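Long-range contacts in TIR-NB-LRR type resistance protein RPV1 (Vitis rotundifolia, PDB 5KU7), which is a plant disease-resistance protein of the TIR-NB-LRR class, represented here by its TIR domain, a parallel sheet wrapped in helices: residues V10-R15 with S63-F68; A95-F100 with S144-L149. All blocks are in the same frame, centred on the assembly; numbering follows the deposited sequence.

Contacts 1 and 2 are neighbouring parts of one parallel sheet whose strand order is 38-39, 8-14, 61-68, 95-101, 146-148. Contact 1 joins strands 8-14 and 61-68 in the buried middle, its centre about 3 Å from that of the chain; contact 2 joins 95-101 to 146-148, the outermost strand on that side. Their centres lie about 10 Å apart, and strands 61-68 and 95-101 connect them directly: I99 N sits 2.8 Å from I66 O, and F68 N 2.9 Å from I99 O, both probably hydrogen bonds. Malonic acid, probably from the crystallisation liquor, lies at the C-terminal end of segment 10-15, where R15, G16, E17 and R20 line its pocket.

Contact 1 of 2, residues V10-R15 with S63-F68; sequences VFLSFR and SSVIVF
F11 and S13 hold strand 61-68 through both their backbone N-H and C=O groups, giving a ladder of four hydrogen bonds between parallel strands. F11 N donates to S63 O at 2.7 Å and V65 N returns to F11 O at 2.8 Å; one step on, S13 N reaches V65 O at 2.9 Å and V67 N reaches S13 O at 2.7 Å. The last bond is the straightest at the acceptor, with a C=O...N angle of 176°, whereas V65 N stands 26° off the carbonyl plane of F11. CA-H groups of V10, S64 and I66 add weaker contacts to the same carbonyl oxygens.

The apolar contacts lie on the face shared by V10, L12, F14, V65 and V67. A chi1 of 168° turns V10 CG1 to V65 CG2 at 3.6 Å and leaves CG2 by S63 OG, the two valines crossing at a slant. L12 runs beside V65 in the same direction, and its CD2 lies 4.0 Å from V65 CB and 4.1 Å from V67 CG2, bridging the two valines. F14 contributes its CB, against V67 CB, while its ring leads off. Helix 23-33 packs over this side, T24 touching L12, F14 and V67.

The reverse face mixes the hydroxyls of S13 and S64 with the apolar F11 and I66; helix 76-91 packs on F11, S13 and S64. S64 OG approaches F11 CB but hydrogen-bonds to H94, and S13 OG is held by Y72 and E81, so these buried hydroxyls have partners beyond the strands.

Two adjacent parallel strands covered by helices on both faces form the centre of the flavodoxin-like alpha/beta fold of TIR domains, and strand 8-14 leads into R15, N-cap of helix 16-19 and part of the malonic acid pocket.

Contact 2 of 2, residues A95-F100 with S144-L149; sequences AVFPIF and SGWHLL
The indole of W146 points an edge at F97: CB of F97 lies in the ring plane, 3.7 Å from W146 CZ3. P98 O and I99 CG1 come to the same six-membered ring obliquely, the oxygen 3.4 Å from W146 CE3. A chi1 of -52° sets W146 CG beside its own N, and from there the ring reaches back along strand 95-101. Helix 154-175 also packs against the indole, through I161 and S164. The imidazole of H147 likewise presents an edge, with F100 O in its plane, 3.6 Å from CD2. At the edge of the F100 ring, near its plane, sits H147 N; W146 O approaches at a slant, while P105 and V108 of helix 105-110 touch the phenylalanine from beyond the two strands.

Three backbone hydrogen bonds tie the strands. W146 N lies in the carbonyl plane of P98 O, at 3.1 Å. F100 N then gives a nearly linear bond (175° at the hydrogen) to W146 O at 2.8 Å, and L148 N closes the set on F100 O at 2.9 Å. G145 CA adds a CA-H...O contact to P98 O, which therefore takes this and the W146 bond together. At the far end I99 CG2 meets L148 CD2 at 4.1 Å.

P98 has no N-H to give, so it bonds to strand 146-148 through its C=O alone, and the polar ladder starts there. Beyond it the grip is apolar: the indole carries the contact back from I99, opposite W146 itself, to F97, which precedes the paired residues, by carbon against carbon.

Contact 1 of 2, residues V10-R15 with S63-F68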
ATOM      1  N   VAL A  10       9.859  -6.725  16.787  1.00 34.32           N
ATOM      2  CA  VAL A  10       9.899  -5.415  16.163  1.00 33.44           C
ATOM      3  C   VAL A  10       8.854  -4.453  16.732  1.00 39.46           C
ATOM      4  O   VAL A  10       7.673  -4.797  16.887  1.00 36.14           O
ATOM      5  CB  VAL A  10       9.680  -5.524  14.646  1.00 32.38           C
ATOM      6  CG1 VAL A  10       9.415  -4.147  14.042  1.00 31.46           C
ATOM      7  CG2 VAL A  10      10.885  -6.186  13.993  1.00 37.03           C
ATOM      8  N   PHE A  11       9.306  -3.247  17.055  1.00 40.62           N
ATOM      9  CA  PHE A  11       8.400  -2.140  17.337  1.00 43.05           C
ATOM     10  C   PHE A  11       8.330  -1.273  16.082  1.00 39.81           C
ATOM     11  O   PHE A  11       9.357  -0.797  15.588  1.00 36.39           O
ATOM     12  CB  PHE A  11       8.863  -1.325  18.563  1.00 34.06           C
ATOM     13  CG  PHE A  11       8.006  -0.128  18.860  1.00 33.85           C
ATOM     14  CD1 PHE A  11       8.264   1.094  18.257  1.00 34.56           C
ATOM     15  CD2 PHE A  11       6.937  -0.218  19.747  1.00 34.77           C
ATOM     16  CE1 PHE A  11       7.469   2.208  18.523  1.00 33.65           C
ATOM     17  CE2 PHE A  11       6.144   0.893  20.024  1.00 34.28           C
ATOM     18  CZ  PHE A  11       6.414   2.105  19.406  1.00 37.58           C
ATOM     19  N   LEU A  12       7.118  -1.099  15.562  1.00 38.13           N
ATOM     20  CA  LEU A  12       6.869  -0.278  14.382  1.00 36.25           C
ATOM     21  C   LEU A  12       6.603   1.181  14.718  1.00 42.30           C
ATOM     22  O   LEU A  12       5.524   1.511  15.203  1.00 47.38           O
ATOM     23  CB  LEU A  12       5.663  -0.803  13.619  1.00 32.62           C
ATOM     24  CG  LEU A  12       5.954  -1.518  12.331  1.00 33.18           C
ATOM     25  CD1 LEU A  12       4.636  -1.940  11.688  1.00 28.96           C
ATOM     26  CD2 LEU A  12       6.744  -0.536  11.464  1.00 30.99           C
ATOM     27  N   SER A  13       7.554   2.059  14.421  1.00 38.02           N
ATOM     28  CA  SER A  13       7.337   3.489  14.608  1.00 33.89           C
ATOM     29  C   SER A  13       7.000   4.159  13.275  1.00 36.18           C
ATOM     30  O   SER A  13       7.739   4.040  12.304  1.00 39.52           O
ATOM     31  CB  SER A  13       8.566   4.131  15.250  1.00 35.58           C
ATOM     32  OG  SER A  13       8.466   5.542  15.310  1.00 37.86           O
ATOM     33  N   PHE A  14       5.883   4.873  13.245  1.00 39.52           N
ATOM     34  CA  PHE A  14       5.375   5.457  12.013  1.00 29.09           C
ATOM     35  C   PHE A  14       4.525   6.672  12.347  1.00 29.52           C
ATOM     36  O   PHE A  14       4.073   6.838  13.478  1.00 34.08           O
ATOM     37  CB  PHE A  14       4.549   4.428  11.237  1.00 28.09           C
ATOM     38  CG  PHE A  14       3.324   3.935  11.999  1.00 34.09           C
ATOM     39  CD1 PHE A  14       3.454   3.025  13.044  1.00 28.04           C
ATOM     40  CD2 PHE A  14       2.059   4.395  11.677  1.00 31.21           C
ATOM     41  CE1 PHE A  14       2.348   2.577  13.742  1.00 39.05           C
ATOM     42  CE2 PHE A  14       0.931   3.963  12.387  1.00 30.90           C
ATOM     43  CZ  PHE A  14       1.073   3.052  13.412  1.00 33.18           C
ATOM     44  N   ARG A  15       4.310   7.513  11.352  1.00 32.48           N
ATOM     45  CA  ARG A  15       3.397   8.636  11.446  1.00 32.85           C
ATOM     46  C   ARG A  15       2.057   8.176  10.927  1.00 34.81           C
ATOM     47  O   ARG A  15       1.924   7.930   9.726  1.00 39.08           O
ATOM     48  CB  ARG A  15       3.914   9.797  10.616  1.00 31.50           C
ATOM     49  CG  ARG A  15       3.076  11.072  10.590  1.00 33.92           C
ATOM     50  CD  ARG A  15       3.242  11.928  11.846  1.00 54.25           C
ATOM     51  NE  ARG A  15       2.344  13.085  11.816  1.00 54.48           N
ATOM     52  CZ  ARG A  15       1.147  13.071  12.361  1.00 45.70           C
ATOM     53  NH1 ARG A  15       0.761  11.973  12.974  1.00 51.67           N
ATOM     54  NH2 ARG A  15       0.358  14.130  12.303  1.00 39.43           N
ATOM     55  N   SER A  63      13.879  -4.979  18.438  1.00 39.30           N
ATOM     56  CA  SER A  63      14.280  -3.932  17.511  1.00 36.76           C
ATOM     57  C   SER A  63      13.124  -3.014  17.197  1.00 31.82           C
ATOM     58  O   SER A  63      11.976  -3.298  17.545  1.00 36.24           O
ATOM     59  CB  SER A  63      14.815  -4.528  16.205  1.00 45.85           C
ATOM     60  OG  SER A  63      13.779  -5.171  15.480  1.00 43.53           O
ATOM     61  N   SER A  64      13.436  -1.909  16.532  1.00 31.85           N
ATOM     62  CA  SER A  64      12.416  -1.028  15.983  1.00 31.85           C
ATOM     63  C   SER A  64      12.598  -0.843  14.468  1.00 34.62           C
ATOM     64  O   SER A  64      13.724  -0.833  13.961  1.00 37.43           O
ATOM     65  CB  SER A  64      12.440   0.327  16.685  1.00 32.58           C
ATOM     66  OG  SER A  64      12.061   0.199  18.040  1.00 42.77           O
ATOM     67  N   VAL A  65      11.480  -0.733  13.754  1.00 35.96           N
ATOM     68  CA  VAL A  65      11.488  -0.339  12.351  1.00 36.44           C
ATOM     69  C   VAL A  65      10.884   1.039  12.299  1.00 36.19           C
ATOM     70  O   VAL A  65       9.772   1.231  12.782  1.00 37.35           O
ATOM     71  CB  VAL A  65      10.669  -1.279  11.451  1.00 33.72           C
ATOM     72  CG1 VAL A  65      10.562  -0.686  10.068  1.00 34.44           C
ATOM     73  CG2 VAL A  65      11.295  -2.643  11.376  1.00 25.37           C
ATOM     74  N   ILE A  66      11.610   2.003  11.744  1.00 35.39           N
ATOM     75  CA  ILE A  66      11.092   3.356  11.667  1.00 29.19           C
ATOM     76  C   ILE A  66      10.641   3.689  10.258  1.00 34.77           C
ATOM     77  O   ILE A  66      11.433   3.650   9.318  1.00 32.92           O
ATOM     78  CB  ILE A  66      12.123   4.390  12.111  1.00 34.29           C
ATOM     79  CG1 ILE A  66      12.318   4.343  13.635  1.00 43.57           C
ATOM     80  CG2 ILE A  66      11.625   5.765  11.748  1.00 37.00           C
ATOM     81  CD1 ILE A  66      13.234   3.266  14.110  1.00 47.66           C
ATOM     82  N   VAL A  67       9.355   3.980  10.108  1.00 32.97           N
ATOM     83  CA  VAL A  67       8.837   4.434   8.833  1.00 28.82           C
ATOM     84  C   VAL A  67       8.889   5.949   8.809  1.00 30.65           C
ATOM     85  O   VAL A  67       7.927   6.631   9.175  1.00 31.34           O
ATOM     86  CB  VAL A  67       7.409   3.944   8.593  1.00 28.50           C
ATOM     87  CG1 VAL A  67       6.911   4.367   7.200  1.00 23.52           C
ATOM     88  CG2 VAL A  67       7.345   2.437   8.764  1.00 27.94           C
ATOM     89  N   PHE A  68      10.049   6.477   8.447  1.00 30.55           N
ATOM     90  CA  PHE A  68      10.171   7.909   8.236  1.00 33.34           C
ATOM     91  C   PHE A  68       9.327   8.287   7.023  1.00 40.41           C
ATOM     92  O   PHE A  68       9.516   7.754   5.919  1.00 39.66           O
ATOM     93  CB  PHE A  68      11.629   8.316   8.022  1.00 37.88           C
ATOM     94  CG  PHE A  68      12.450   8.355   9.287  1.00 36.52           C
ATOM     95  CD1 PHE A  68      12.061   9.150  10.360  1.00 36.99           C
ATOM     96  CD2 PHE A  68      13.608   7.606   9.402  1.00 36.82           C
ATOM     97  CE1 PHE A  68      12.827   9.202  11.538  1.00 32.46           C
ATOM     98  CE2 PHE A  68      14.366   7.654  10.565  1.00 38.53           C
ATOM     99  CZ  PHE A  68      13.964   8.453  11.638  1.00 36.77           C
TER

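Contact 2 of 2, residues A95-F100 with S144-L149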
ATOM      1  N   ALA A  95      18.138  -3.096  18.252  1.00 49.82           N
ATOM      2  CA  ALA A  95      18.450  -2.891  16.835  1.00 45.10           C
ATOM      3  C   ALA A  95      17.455  -1.937  16.201  1.00 41.51           C
ATOM      4  O   ALA A  95      16.308  -1.853  16.633  1.00 43.62           O
ATOM      5  CB  ALA A  95      18.469  -4.219  16.080  1.00 44.69           C
ATOM      6  N   VAL A  96      17.905  -1.202  15.186  1.00 35.17           N
ATOM      7  CA  VAL A  96      17.110  -0.141  14.595  1.00 38.63           C
ATOM      8  C   VAL A  96      17.214  -0.170  13.078  1.00 46.04           C
ATOM      9  O   VAL A  96      18.306  -0.077  12.529  1.00 42.90           O
ATOM     10  CB  VAL A  96      17.555   1.240  15.090  1.00 42.93           C
ATOM     11  CG1 VAL A  96      16.714   2.319  14.432  1.00 41.12           C
ATOM     12  CG2 VAL A  96      17.465   1.322  16.619  1.00 44.16           C
ATOM     13  N   PHE A  97      16.071  -0.262  12.412  1.00 44.30           N
ATOM     14  CA  PHE A  97      16.015  -0.393  10.956  1.00 38.53           C
ATOM     15  C   PHE A  97      15.237   0.748  10.331  1.00 37.25           C
ATOM     16  O   PHE A  97      14.021   0.763  10.395  1.00 39.77           O
ATOM     17  CB  PHE A  97      15.361  -1.708  10.571  1.00 34.34           C
ATOM     18  CG  PHE A  97      16.005  -2.899  11.196  1.00 37.70           C
ATOM     19  CD1 PHE A  97      15.334  -3.647  12.144  1.00 40.53           C
ATOM     20  CD2 PHE A  97      17.277  -3.288  10.813  1.00 38.18           C
ATOM     21  CE1 PHE A  97      15.929  -4.760  12.710  1.00 37.10           C
ATOM     22  CE2 PHE A  97      17.870  -4.393  11.371  1.00 41.11           C
ATOM     23  CZ  PHE A  97      17.194  -5.134  12.317  1.00 34.24           C
ATOM     24  N   PRO A  98      15.938   1.738   9.770  1.00 40.14           N
ATOM     25  CA  PRO A  98      15.170   2.884   9.267  1.00 34.95           C
ATOM     26  C   PRO A  98      14.756   2.718   7.799  1.00 35.01           C
ATOM     27  O   PRO A  98      15.542   2.267   6.950  1.00 38.78           O
ATOM     28  CB  PRO A  98      16.139   4.055   9.445  1.00 36.68           C
ATOM     29  CG  PRO A  98      17.529   3.420   9.300  1.00 37.40           C
ATOM     30  CD  PRO A  98      17.400   1.969   9.744  1.00 37.96           C
ATOM     31  N   ILE A  99      13.508   3.062   7.538  1.00 30.89           N
ATOM     32  CA  ILE A  99      12.932   3.130   6.207  1.00 37.34           C
ATOM     33  C   ILE A  99      12.615   4.570   5.896  1.00 36.93           C
ATOM     34  O   ILE A  99      11.888   5.221   6.644  1.00 37.25           O
ATOM     35  CB  ILE A  99      11.616   2.351   6.075  1.00 33.95           C
ATOM     36  CG1 ILE A  99      11.836   0.878   6.350  1.00 31.54           C
ATOM     37  CG2 ILE A  99      11.020   2.582   4.678  1.00 34.12           C
ATOM     38  CD1 ILE A  99      10.554   0.138   6.557  1.00 26.45           C
ATOM     39  N   PHE A 100      13.155   5.063   4.798  1.00 39.89           N
ATOM     40  CA  PHE A 100      12.895   6.420   4.392  1.00 33.92           C
ATOM     41  C   PHE A 100      11.844   6.351   3.308  1.00 35.56           C
ATOM     42  O   PHE A 100      12.153   6.100   2.151  1.00 36.40           O
ATOM     43  CB  PHE A 100      14.192   7.087   3.946  1.00 33.70           C
ATOM     44  CG  PHE A 100      15.293   7.016   5.000  1.00 40.56           C
ATOM     45  CD1 PHE A 100      15.320   7.921   6.063  1.00 38.47           C
ATOM     46  CD2 PHE A 100      16.280   6.029   4.944  1.00 43.41           C
ATOM     47  CE1 PHE A 100      16.319   7.855   7.046  1.00 38.12           C
ATOM     48  CE2 PHE A 100      17.279   5.950   5.920  1.00 46.09           C
ATOM     49  CZ  PHE A 100      17.301   6.864   6.978  1.00 42.86           C
ATOM     50  N   SER A 144      22.086   2.119   8.614  1.00 52.07           N
ATOM     51  CA  SER A 144      21.852   1.642   7.258  1.00 60.50           C
ATOM     52  C   SER A 144      20.405   1.190   7.123  1.00 58.25           C
ATOM     53  O   SER A 144      19.912   0.383   7.916  1.00 62.61           O
ATOM     54  CB  SER A 144      22.808   0.508   6.880  1.00 64.84           C
ATOM     55  OG  SER A 144      22.496  -0.684   7.569  1.00 67.43           O
ATOM     56  N   GLY A 145      19.712   1.728   6.130  1.00 50.81           N
ATOM     57  CA  GLY A 145      18.335   1.330   5.925  1.00 51.24           C
ATOM     58  C   GLY A 145      17.959   1.219   4.466  1.00 47.37           C
ATOM     59  O   GLY A 145      18.771   0.840   3.633  1.00 54.53           O
ATOM     60  N   TRP A 146      16.713   1.556   4.170  1.00 39.12           N
ATOM     61  CA  TRP A 146      16.206   1.520   2.820  1.00 37.79           C
ATOM     62  C   TRP A 146      15.571   2.856   2.473  1.00 43.24           C
ATOM     63  O   TRP A 146      14.702   3.346   3.194  1.00 46.48           O
ATOM     64  CB  TRP A 146      15.170   0.406   2.660  1.00 35.95           C
ATOM     65  CG  TRP A 146      15.632  -0.938   3.117  1.00 39.53           C
ATOM     66  CD1 TRP A 146      16.110  -1.946   2.330  1.00 42.04           C
ATOM     67  CD2 TRP A 146      15.680  -1.424   4.465  1.00 36.31           C
ATOM     68  NE1 TRP A 146      16.449  -3.030   3.104  1.00 43.42           N
ATOM     69  CE2 TRP A 146      16.199  -2.734   4.417  1.00 44.41           C
ATOM     70  CE3 TRP A 146      15.341  -0.881   5.705  1.00 46.12           C
ATOM     71  CZ2 TRP A 146      16.389  -3.508   5.568  1.00 50.45           C
ATOM     72  CZ3 TRP A 146      15.523  -1.650   6.846  1.00 49.10           C
ATOM     73  CH2 TRP A 146      16.043  -2.952   6.767  1.00 50.94           C
ATOM     74  N   HIS A 147      16.014   3.444   1.369  1.00 41.50           N
ATOM     75  CA  HIS A 147      15.353   4.606   0.808  1.00 34.73           C
ATOM     76  C   HIS A 147      14.349   4.139  -0.268  1.00 40.70           C
ATOM     77  O   HIS A 147      14.735   3.567  -1.282  1.00 46.36           O
ATOM     78  CB  HIS A 147      16.377   5.573   0.222  1.00 38.66           C
ATOM     79  CG  HIS A 147      15.775   6.832  -0.316  1.00 43.40           C
ATOM     80  ND1 HIS A 147      16.438   7.656  -1.199  1.00 49.46           N
ATOM     81  CD2 HIS A 147      14.571   7.412  -0.093  1.00 42.15           C
ATOM     82  CE1 HIS A 147      15.668   8.685  -1.502  1.00 50.09           C
ATOM     83  NE2 HIS A 147      14.529   8.562  -0.844  1.00 48.49           N
ATOM     84  N   LEU A 148      13.064   4.361  -0.037  1.00 33.88           N
ATOM     85  CA  LEU A 148      12.032   3.888  -0.957  1.00 32.67           C
ATOM     86  C   LEU A 148      11.459   5.039  -1.747  1.00 42.73           C
ATOM     87  O   LEU A 148      11.010   6.037  -1.172  1.00 42.19           O
ATOM     88  CB  LEU A 148      10.891   3.192  -0.207  1.00 38.37           C
ATOM     89  CG  LEU A 148      11.025   1.714   0.161  1.00 42.45           C
ATOM     90  CD1 LEU A 148      12.318   1.441   0.872  1.00 47.92           C
ATOM     91  CD2 LEU A 148       9.848   1.273   0.993  1.00 27.57           C
ATOM     92  N   LEU A 149      11.465   4.887  -3.062  1.00 41.80           N
ATOM     93  CA  LEU A 149      10.835   5.832  -3.962  1.00 40.82           C
ATOM     94  C   LEU A 149       9.509   5.287  -4.442  1.00 40.50           C
ATOM     95  O   LEU A 149       9.175   4.114  -4.229  1.00 36.32           O
ATOM     96  CB  LEU A 149      11.727   6.116  -5.159  1.00 44.94           C
ATOM     97  CG  LEU A 149      13.204   6.323  -4.823  1.00 50.86           C
ATOM     98  CD1 LEU A 149      14.055   6.301  -6.091  1.00 53.60           C
ATOM     99  CD2 LEU A 149      13.396   7.625  -4.042  1.00 49.26           C
TER